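Local atomic coordinates of ribulose bisphosphate carboxylase (Pyrococcus horikoshii, PDB entry 2D69), a protein that probably catalyses the carboxylation of ribulose 1,5-bisphosphate to two molecules of 3-phosphoglycerate, in an archaeal pathway of AMP breakdown. Residues G107-F110 / G111-A114; M147-K150 / D151-L154; M356-L359 / I360-G364. All coordinates share one frame; numbering follows the deposited sequence.

Contact 1. Residues G107-F110 / G111-A114; sequences GNVF and GMKA
Gly111 N donates to Asn108 O at 3.2 Å, the shorter of the two backbone bonds that run from 111-114 back to 107-110 in this small 3-10 turn. The bond is bent, 149° at the hydrogen, and the donor stands well above the carbonyl plane of Asn108 instead of meeting a lone pair. One residue further on, Met112 N points back at Val109 O; this bond is nearly straight but weak, with 3.4 Å between that nitrogen and oxygen.

The side chain of Met112 packs against the same oxygen. Its CG stands beside its own backbone N, anti to the carbonyl carbon (chi1 -65°), and the bend at the sulfur (chi3 -62°) folds the terminal methyl back over the turn. CE therefore comes to 3.3 Å from Val109 O, while CG lies 3.5 Å from the same oxygen. One weak N-H and two side-chain carbons thus lie round Val109 O. CE also rests 3.8 Å from Val109 CB, and the two side chains run side by side, pointing the same way. Their shared direction makes one apolar patch out of residues three positions apart.

Phe110 contributes mainly backbone here. Its carbonyl O and that of Met112 both accept from Arg287 NH1 of the second subunit, which ties the turn to the neighbouring catalytic barrel, as expected where Rubisco pairs the N-terminal domain of one subunit with the barrel of another. Within its own chain the turn links helix 98-105 to strand 115-124: Met112 presses on Ile46 and Glu49 of helix 39-49, while Val109 and Phe110 pack on Leu118 of the strand.

Contact 2. Residues M147-K150 / D151-L154; sequences MGVK and DRPL. With SO4 (sulfate ion), chain H.
A Schellman motif ends helix 139-147 here, with Gly148 as its C-prime residue at positive phi, Val149 N bonded to Arg144 O and Gly148 N to Glu145 O; the chain then turns back so that Val149 meets Arg152 and Leu154 at the entrance to strand 154-157. Val149 is the central side chain. Its CG1, anti to the backbone N (chi1 177°), lies over the centre of the Arg152 guanidinium, 3.9 Å above that plane, and also touches Arg152 CG at 3.6 Å. The other methyl, CG2, comes 3.7 Å from Arg152 NH2. Behind these, Val149 CB packs on Leu154 CD2 at 3.9 Å, and Met147 CB closes on the same methyl more loosely.

Arg152 leaves the backbone with CG between N and the carbonyl carbon (chi1 68°), then runs extended to NE, which carries the flat group back across the valine. NE makes a weak bond to sulfate O4 at 3.5 Å. From the other limb of the turn, Lys150 N offers its hydrogen weakly to O1 and O2 of the same ion, at 3.4 Å each. The sulfate, probably from the crystallisation liquor, is held loosely by this turn. Arg152 NH1 has a firmer partner in a salt bridge to Asp183, and makes a weak bond to Pro153 O at 3.0 Å. Replacing Arg152 with an alanine is likely to cost Asp183 this salt bridge and to uncover the Val149 methyls.

The turn joins helix 139-147 to a barrel strand: Leu154 bonds through its backbone to Leu367, just ahead of strand 368-370, and to Ile369 within it, and Pro153 packs on Ile393 and Ile397 of helix 382-398.

Contact 3. Residues M356-L359 / I360-G364; sequences MPEL and IRLFG
Four backbone hydrogen bonds of the i to i+4 kind run from Ile360, Arg361, Leu362 and Phe363 back to Met356, Pro357, Glu358 and Leu359, one full run of alpha-helix. The last, Phe363 N to Leu359 O at 2.9 Å, is the most bent, 142° at the hydrogen. That oxygen also meets the edge of the Phe363 ring, 3.6 Å from its CD1. Ile360 CG1 likewise packs against the carbonyl that its own N-H is bonded to, 3.5 Å from Met356 O.

Apolar contact follows the same spacing. Leu359, with CG anti to the backbone N (chi1 -180°), sets its CD1 3.8 Å from Phe363 CD1, the two side chains crossing at about a right angle.

Arg361 meets the aliphatic part of Glu358, not its carboxylate. It bends at chi3 (91°), bringing NH2 to 3.7 Å from Glu358 CG, yet NH2 and Glu358 OE2 stay 5.1 Å apart. The carboxylate and guanidinium planes are nearly parallel, without a salt bridge. Leu362 CG sits 4.1 Å above the guanidinium plane of Arg361, toward its rim, while Leu362 CD1 leans on Glu358 CG.

The helix connects strands 344-348 and 368-370 in a beta-alpha-beta unit. Met356 and Leu359 are buried on Ile369 of the second strand, and Phe363 against Tyr323 and Ile326 of helix 323-334, whereas Arg361 is exposed: an apolar inner side and a polar outer one. Bonded backbone and apolar contacts hold this helix together, while the opposite charges of Glu358 and Arg361 probably add only a modest attraction at their separation.

Overall arrangement
Contact 1 comes first along the chain, in the N-terminal domain; contacts 2 and 3 follow in the catalytic alpha/beta barrel, on the opposite side of the chain's centre. Centres lie about 45 Å apart for contacts 1 and 2, and about 40 Å for contacts 1 and 3. Contacts 2 and 3, far apart in sequence, are about 15 Å apart between centres and touch, Pro153 CG packing on Ile360 CD1 at 3.8 Å. Contact 2 runs into strand 154-157 and contact 3 precedes strand 368-370, so they meet where the first and last strands of the barrel are neighbours and close it. Contact 1 instead faces the barrel of a second subunit.

Contact 1. Residues G107-F110 / G111-A114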
# COMPACT_ATOMS: atom_id res chain seq x y z
N GLY A 107 -39.39 10.81 2.77
CA GLY A 107 -39.05 10.82 1.37
C GLY A 107 -40.19 11.26 0.48
O GLY A 107 -40.63 12.42 0.55
N ASN A 108 -40.70 10.34 -0.33
CA ASN A 108 -41.76 10.65 -1.29
C ASN A 108 -43.04 11.09 -0.62
O ASN A 108 -43.93 11.61 -1.31
CB ASN A 108 -42.08 9.42 -2.14
CG ASN A 108 -41.12 9.26 -3.30
OD1 ASN A 108 -40.12 10.00 -3.39
ND2 ASN A 108 -41.41 8.32 -4.20
N VAL A 109 -43.17 10.85 0.68
CA VAL A 109 -44.45 11.13 1.34
C VAL A 109 -44.82 12.63 1.30
O VAL A 109 -46.01 13.00 1.28
CB VAL A 109 -44.50 10.62 2.81
CG1 VAL A 109 -44.65 9.11 2.85
CG2 VAL A 109 -43.32 11.07 3.61
N PHE A 110 -43.81 13.48 1.31
CA PHE A 110 -43.99 14.92 1.37
C PHE A 110 -44.53 15.49 0.08
O PHE A 110 -45.09 16.60 0.08
CB PHE A 110 -42.67 15.59 1.67
CG PHE A 110 -42.20 15.42 3.07
CD1 PHE A 110 -41.01 14.79 3.35
CD2 PHE A 110 -42.92 15.97 4.12
CE1 PHE A 110 -40.58 14.67 4.66
CE2 PHE A 110 -42.47 15.87 5.44
CZ PHE A 110 -41.31 15.24 5.72
N GLY A 111 -44.38 14.75 -1.00
CA GLY A 111 -44.86 15.19 -2.28
C GLY A 111 -46.22 14.63 -2.70
O GLY A 111 -46.65 14.92 -3.78
N MET A 112 -46.90 13.88 -1.85
CA MET A 112 -48.19 13.27 -2.22
C MET A 112 -49.29 14.29 -2.45
O MET A 112 -49.61 15.08 -1.55
CB MET A 112 -48.60 12.24 -1.16
CG MET A 112 -47.61 11.10 -1.14
SD MET A 112 -48.05 9.73 -0.09
CE MET A 112 -48.10 10.47 1.52
N LYS A 113 -49.82 14.30 -3.67
CA LYS A 113 -50.94 15.17 -4.05
C LYS A 113 -52.12 15.12 -3.06
O LYS A 113 -52.82 16.11 -2.89
CB LYS A 113 -51.46 14.79 -5.47
CG LYS A 113 -51.72 16.00 -6.38
CD LYS A 113 -52.30 15.62 -7.76
CE LYS A 113 -52.87 16.88 -8.49
NZ LYS A 113 -53.25 16.66 -9.92
N ALA A 114 -52.37 13.96 -2.44
CA ALA A 114 -53.56 13.79 -1.59
C ALA A 114 -53.35 14.33 -0.18
O ALA A 114 -54.24 14.26 0.64
CB ALA A 114 -53.97 12.34 -1.53

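Contact 2. Residues M147-K150 / D151-L154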
# COMPACT_ATOMS: atom_id res chain seq x y z
N MET A 147 -12.21 19.94 27.94
CA MET A 147 -12.16 21.40 28.03
C MET A 147 -11.77 21.84 29.45
O MET A 147 -11.42 23.00 29.68
CB MET A 147 -13.50 21.98 27.65
CG MET A 147 -13.87 21.93 26.14
SD MET A 147 -12.59 22.67 25.11
CE MET A 147 -12.57 24.43 25.62
N GLY A 148 -11.85 20.91 30.39
CA GLY A 148 -11.56 21.19 31.80
C GLY A 148 -12.57 22.13 32.44
O GLY A 148 -12.21 22.93 33.35
N VAL A 149 -13.83 22.07 31.97
CA VAL A 149 -14.86 22.96 32.50
C VAL A 149 -16.02 22.18 33.09
O VAL A 149 -16.84 21.61 32.33
CB VAL A 149 -15.35 23.96 31.41
CG1 VAL A 149 -16.47 24.83 31.93
CG2 VAL A 149 -14.18 24.83 30.94
N LYS A 150 -16.12 22.16 34.43
CA LYS A 150 -16.97 21.12 35.06
C LYS A 150 -18.46 21.47 35.23
O LYS A 150 -19.32 20.59 35.14
CB LYS A 150 -16.33 20.47 36.30
CG LYS A 150 -16.08 21.36 37.49
CD LYS A 150 -14.98 20.77 38.49
CE LYS A 150 -14.18 21.97 39.19
NZ LYS A 150 -13.23 21.62 40.34
N ASP A 151 -18.77 22.74 35.35
CA ASP A 151 -20.14 23.15 35.71
C ASP A 151 -20.77 24.25 34.80
O ASP A 151 -21.94 24.11 34.34
CB ASP A 151 -20.17 23.61 37.18
CG ASP A 151 -21.60 23.80 37.68
OD1 ASP A 151 -22.39 22.81 37.56
OD2 ASP A 151 -22.03 24.89 38.18
N ARG A 152 -20.02 25.32 34.53
CA ARG A 152 -20.58 26.47 33.81
C ARG A 152 -20.81 26.16 32.35
O ARG A 152 -20.16 25.28 31.83
CB ARG A 152 -19.67 27.70 33.95
CG ARG A 152 -18.33 27.58 33.24
CD ARG A 152 -17.63 28.92 33.13
NE ARG A 152 -16.27 28.72 32.61
CZ ARG A 152 -15.97 28.67 31.34
NH1 ARG A 152 -16.91 28.82 30.44
NH2 ARG A 152 -14.73 28.46 30.95
N PRO A 153 -21.73 26.86 31.68
CA PRO A 153 -21.83 26.73 30.23
C PRO A 153 -20.50 27.14 29.58
O PRO A 153 -19.71 27.91 30.11
CB PRO A 153 -22.96 27.68 29.83
CG PRO A 153 -23.25 28.49 31.00
CD PRO A 153 -22.70 27.80 32.23
N LEU A 154 -20.25 26.60 28.41
CA LEU A 154 -19.08 26.99 27.62
C LEU A 154 -19.47 28.19 26.78
O LEU A 154 -20.66 28.39 26.50
CB LEU A 154 -18.64 25.84 26.72
CG LEU A 154 -17.97 24.63 27.38
CD1 LEU A 154 -17.88 23.47 26.37
CD2 LEU A 154 -16.58 24.98 27.80
S SO4 H . -14.81 25.73 35.79
O1 SO4 H . -13.93 24.61 35.46
O2 SO4 H . -16.22 25.35 35.62
O3 SO4 H . -14.57 26.03 37.21
O4 SO4 H . -14.48 26.92 34.99

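Contact 3. Residues M356-L359 / I360-G364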
# COMPACT_ATOMS: atom_id res chain seq x y z
N MET A 356 -27.40 36.68 30.33
CA MET A 356 -26.92 35.38 30.80
C MET A 356 -27.74 34.86 31.98
O MET A 356 -28.04 33.69 32.02
CB MET A 356 -25.42 35.38 31.13
CG MET A 356 -24.51 35.65 29.94
SD MET A 356 -24.56 34.36 28.71
CE MET A 356 -25.71 35.09 27.49
N PRO A 357 -28.09 35.69 32.97
CA PRO A 357 -28.98 35.22 34.06
C PRO A 357 -30.28 34.57 33.56
O PRO A 357 -30.56 33.47 33.96
CB PRO A 357 -29.23 36.48 34.91
CG PRO A 357 -27.94 37.28 34.73
CD PRO A 357 -27.63 37.08 33.20
N GLU A 358 -31.00 35.21 32.65
CA GLU A 358 -32.24 34.68 32.14
C GLU A 358 -32.00 33.40 31.32
O GLU A 358 -32.71 32.38 31.47
CB GLU A 358 -32.95 35.75 31.29
CG GLU A 358 -34.37 35.39 30.84
CD GLU A 358 -34.96 36.34 29.78
OE1 GLU A 358 -34.32 37.35 29.38
OE2 GLU A 358 -36.12 36.06 29.35
N LEU A 359 -30.98 33.44 30.46
CA LEU A 359 -30.66 32.29 29.62
C LEU A 359 -30.39 31.04 30.47
O LEU A 359 -30.98 29.99 30.24
CB LEU A 359 -29.48 32.59 28.71
CG LEU A 359 -29.08 31.44 27.80
CD1 LEU A 359 -30.17 31.22 26.76
CD2 LEU A 359 -27.73 31.71 27.14
N ILE A 360 -29.57 31.19 31.50
CA ILE A 360 -29.25 30.10 32.40
C ILE A 360 -30.42 29.64 33.29
O ILE A 360 -30.65 28.42 33.43
CB ILE A 360 -27.97 30.44 33.20
CG1 ILE A 360 -26.77 30.39 32.23
CG2 ILE A 360 -27.74 29.46 34.33
CD1 ILE A 360 -25.52 31.04 32.78
N ARG A 361 -31.19 30.57 33.85
CA ARG A 361 -32.38 30.22 34.63
C ARG A 361 -33.31 29.32 33.82
O ARG A 361 -33.79 28.31 34.32
CB ARG A 361 -33.14 31.48 35.00
CG ARG A 361 -34.06 31.37 36.15
CD ARG A 361 -34.78 32.72 36.44
NE ARG A 361 -36.04 32.71 35.67
CZ ARG A 361 -36.35 33.52 34.64
NH1 ARG A 361 -37.52 33.34 34.05
NH2 ARG A 361 -35.55 34.52 34.22
N LEU A 362 -33.56 29.72 32.57
CA LEU A 362 -34.50 29.01 31.69
C LEU A 362 -33.96 27.74 31.04
O LEU A 362 -34.71 26.79 30.79
CB LEU A 362 -34.99 29.95 30.58
CG LEU A 362 -35.91 31.10 31.02
CD1 LEU A 362 -36.28 31.97 29.83
CD2 LEU A 362 -37.19 30.62 31.70
N PHE A 363 -32.67 27.71 30.71
CA PHE A 363 -32.12 26.59 29.92
C PHE A 363 -30.95 25.84 30.58
O PHE A 363 -30.39 24.95 29.98
CB PHE A 363 -31.71 27.07 28.52
CG PHE A 363 -32.86 27.56 27.67
CD1 PHE A 363 -33.07 28.93 27.50
CD2 PHE A 363 -33.70 26.67 27.02
CE1 PHE A 363 -34.11 29.41 26.73
CE2 PHE A 363 -34.75 27.13 26.22
CZ PHE A 363 -34.96 28.52 26.06
N GLY A 364 -30.62 26.14 31.82
CA GLY A 364 -29.58 25.44 32.54
C GLY A 364 -28.15 25.82 32.20
O GLY A 364 -27.89 26.71 31.41